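Local coordinates for protein sugar phosphate isomerase/epimerase (Parabacteroides distasonis, PDB 3L23) that probably acts as a sugar isomerase or epimerase, binding a magnesium ion inside a xylose isomerase-like TIM barrel, at residues Lys74-His79 against Cys122-Gln127. Sequence-based numbering, arbitrary orientation.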
loop_
_atom_site.group_PDB
_atom_site.type_symbol
_atom_site.label_atom_id
_atom_site.label_comp_id
_atom_site.label_asym_id
_atom_site.label_seq_id
_atom_site.Cartn_x
_atom_site.Cartn_y
_atom_site.Cartn_z
ATOM N N LYS A 74 9.850 13.702 -0.753
ATOM C CA LYS A 74 8.949 13.741 -1.909
ATOM C C LYS A 74 7.816 12.776 -1.718
ATOM O O LYS A 74 8.047 11.633 -1.338
ATOM C CB LYS A 74 9.675 13.368 -3.190
ATOM C CG LYS A 74 8.911 13.747 -4.449
ATOM N N ILE A 75 6.601 13.236 -2.007
ATOM C CA ILE A 75 5.424 12.380 -1.965
ATOM C C ILE A 75 5.318 11.624 -3.284
ATOM O O ILE A 75 5.174 12.232 -4.352
ATOM C CB ILE A 75 4.130 13.196 -1.697
ATOM C CG1 ILE A 75 4.220 13.946 -0.349
ATOM C CG2 ILE A 75 2.897 12.300 -1.766
ATOM C CD1 ILE A 75 3.070 14.947 -0.182
ATOM N N ILE A 76 5.427 10.297 -3.194
ATOM C CA ILE A 76 5.446 9.387 -4.341
ATOM C C ILE A 76 4.166 8.577 -4.468
ATOM O O ILE A 76 3.741 8.238 -5.571
ATOM C CB ILE A 76 6.615 8.369 -4.177
ATOM C CG1 ILE A 76 7.953 9.102 -4.071
ATOM C CG2 ILE A 76 6.661 7.292 -5.309
ATOM C CD1 ILE A 76 8.257 10.042 -5.223
ATOM N N SER A 77 3.549 8.249 -3.337
ATOM C CA SER A 77 2.431 7.344 -3.334
ATOM C C SER A 77 1.463 7.687 -2.218
ATOM O O SER A 77 1.769 8.461 -1.308
ATOM C CB SER A 77 2.961 5.910 -3.179
ATOM O OG SER A 77 1.945 4.943 -3.226
ATOM N N SER A 78 0.270 7.137 -2.323
ATOM C CA SER A 78 -0.773 7.348 -1.318
ATOM C C SER A 78 -1.723 6.157 -1.232
ATOM O O SER A 78 -2.149 5.643 -2.258
ATOM C CB SER A 78 -1.567 8.625 -1.634
ATOM O OG SER A 78 -2.585 8.922 -0.687
ATOM N N HIS A 79 -2.066 5.786 0.011
ATOM C CA HIS A 79 -3.026 4.752 0.353
ATOM C C HIS A 79 -4.362 5.355 0.640
ATOM O O HIS A 79 -4.506 6.163 1.530
ATOM C CB HIS A 79 -2.608 3.971 1.596
ATOM C CG HIS A 79 -1.698 2.844 1.304
ATOM N ND1 HIS A 79 -1.514 1.793 2.176
ATOM C CD2 HIS A 79 -0.931 2.584 0.226
ATOM C CE1 HIS A 79 -0.665 0.937 1.642
ATOM N NE2 HIS A 79 -0.290 1.392 0.464
ATOM N N CYS A 122 1.380 13.054 -7.077
ATOM C CA CYS A 122 1.584 11.739 -6.565
ATOM C C CYS A 122 1.646 10.731 -7.725
ATOM O O CYS A 122 0.754 10.706 -8.608
ATOM C CB CYS A 122 0.452 11.502 -5.571
ATOM S SG CYS A 122 0.735 10.266 -4.479
ATOM N N LYS A 123 2.709 9.941 -7.788
ATOM C CA LYS A 123 2.889 8.987 -8.896
ATOM C C LYS A 123 1.955 7.770 -8.845
ATOM O O LYS A 123 1.455 7.320 -9.902
ATOM C CB LYS A 123 4.356 8.547 -8.972
ATOM C CG LYS A 123 4.591 7.414 -9.949
ATOM C CD LYS A 123 6.035 7.151 -10.192
ATOM C CE LYS A 123 6.193 6.105 -11.287
ATOM N NZ LYS A 123 7.603 5.983 -11.750
ATOM N N TYR A 124 1.802 7.207 -7.637
ATOM C CA TYR A 124 0.944 6.061 -7.381
ATOM C C TYR A 124 -0.229 6.402 -6.467
ATOM O O TYR A 124 -0.053 7.111 -5.484
ATOM C CB TYR A 124 1.743 4.957 -6.709
ATOM C CG TYR A 124 3.021 4.530 -7.413
ATOM C CD1 TYR A 124 2.982 3.659 -8.463
ATOM C CD2 TYR A 124 4.258 4.965 -6.962
ATOM C CE1 TYR A 124 4.126 3.222 -9.081
ATOM C CE2 TYR A 124 5.430 4.553 -7.579
ATOM C CZ TYR A 124 5.357 3.672 -8.630
ATOM O OH TYR A 124 6.514 3.268 -9.252
ATOM N N LEU A 125 -1.393 5.840 -6.797
ATOM C CA LEU A 125 -2.612 5.899 -5.978
ATOM C C LEU A 125 -3.039 4.446 -5.777
ATOM O O LEU A 125 -3.288 3.719 -6.752
ATOM C CB LEU A 125 -3.693 6.717 -6.683
ATOM C CG LEU A 125 -4.922 7.051 -5.844
ATOM C CD1 LEU A 125 -4.574 7.790 -4.565
ATOM C CD2 LEU A 125 -5.967 7.833 -6.686
ATOM N N ILE A 126 -3.106 4.022 -4.511
ATOM C CA ILE A 126 -3.186 2.596 -4.154
ATOM C C ILE A 126 -4.277 2.336 -3.109
ATOM O O ILE A 126 -4.394 3.063 -2.133
ATOM C CB ILE A 126 -1.827 2.093 -3.621
ATOM C CG1 ILE A 126 -0.749 2.162 -4.715
ATOM C CG2 ILE A 126 -1.930 0.673 -3.049
ATOM C CD1 ILE A 126 0.716 1.916 -4.327
ATOM N N GLN A 127 -5.102 1.319 -3.364
ATOM C CA GLN A 127 -6.104 0.809 -2.416
ATOM C C GLN A 127 -5.456 -0.310 -1.603
ATOM O O GLN A 127 -4.978 -1.284 -2.189
ATOM C CB GLN A 127 -7.324 0.265 -3.131
ATOM C CG GLN A 127 -8.314 -0.325 -2.160
ATOM C CD GLN A 127 -9.595 -0.674 -2.825
ATOM O OE1 GLN A 127 -9.994 -0.015 -3.803
ATOM N NE2 GLN A 127 -10.278 -1.706 -2.307
HETATM O O HOH W 1 5.296 11.686 -7.057
#
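Ile126, Ile76 and Cys122 carry most of the contact between strands 74-79 and 124-127, parallel neighbours in the TIM barrel joined through helix 103-119; Cys122 and Lys123 lead into the second. The axes approach to 4.8 Å with 20° between their directions. Ile126 N donates to Ser78 O at 2.9 Å, almost in line with the C=O bond (171°). Ile126 shares its face of the sheet with Ser77 and His79, and its two branches diverge toward them. With CG1 beside its backbone N (chi1 -64°) and the chain extended beyond, CD1 comes to 3.4 Å from Ser77 OG, a hydroxyl hydrogen-bonded to Glu47. The other branch, CG2, lies 3.9 Å from His79 CD2, obliquely to the ring.

Ile76 works at the opposite end of the pairing. Its carbonyl O accepts Tyr124 N at 3.0 Å, in the carbonyl plane, and a weak, bent bond from Lys123 N. Its CG2 sits in the plane of the Tyr124 ring, at the edge, 3.7 Å from CD2, while Lys123 CG covers one face of that ring. Cys122 makes no such backbone bond; with SG anti to its backbone N, the sulfur lies 3.5 Å from Ser77 C and also touches Ile75 CG2 and Ser78 CB.

His79 continues into the metal centre: NE2 bonds to Glu214, and the ring meets those of His165 and His242, both magnesium ligands. Replacing Ile126 with an alanine would probably open a gap beside Ser77 OG and leave the His79 ring less firmly held. Two good backbone bonds, at Ile76 O and Ser78 O, thus set the pairing, with the weak Ser78 N to Tyr124 O bond between them; the packing is consistent with Ile126 helping to position His79 beside the magnesium site.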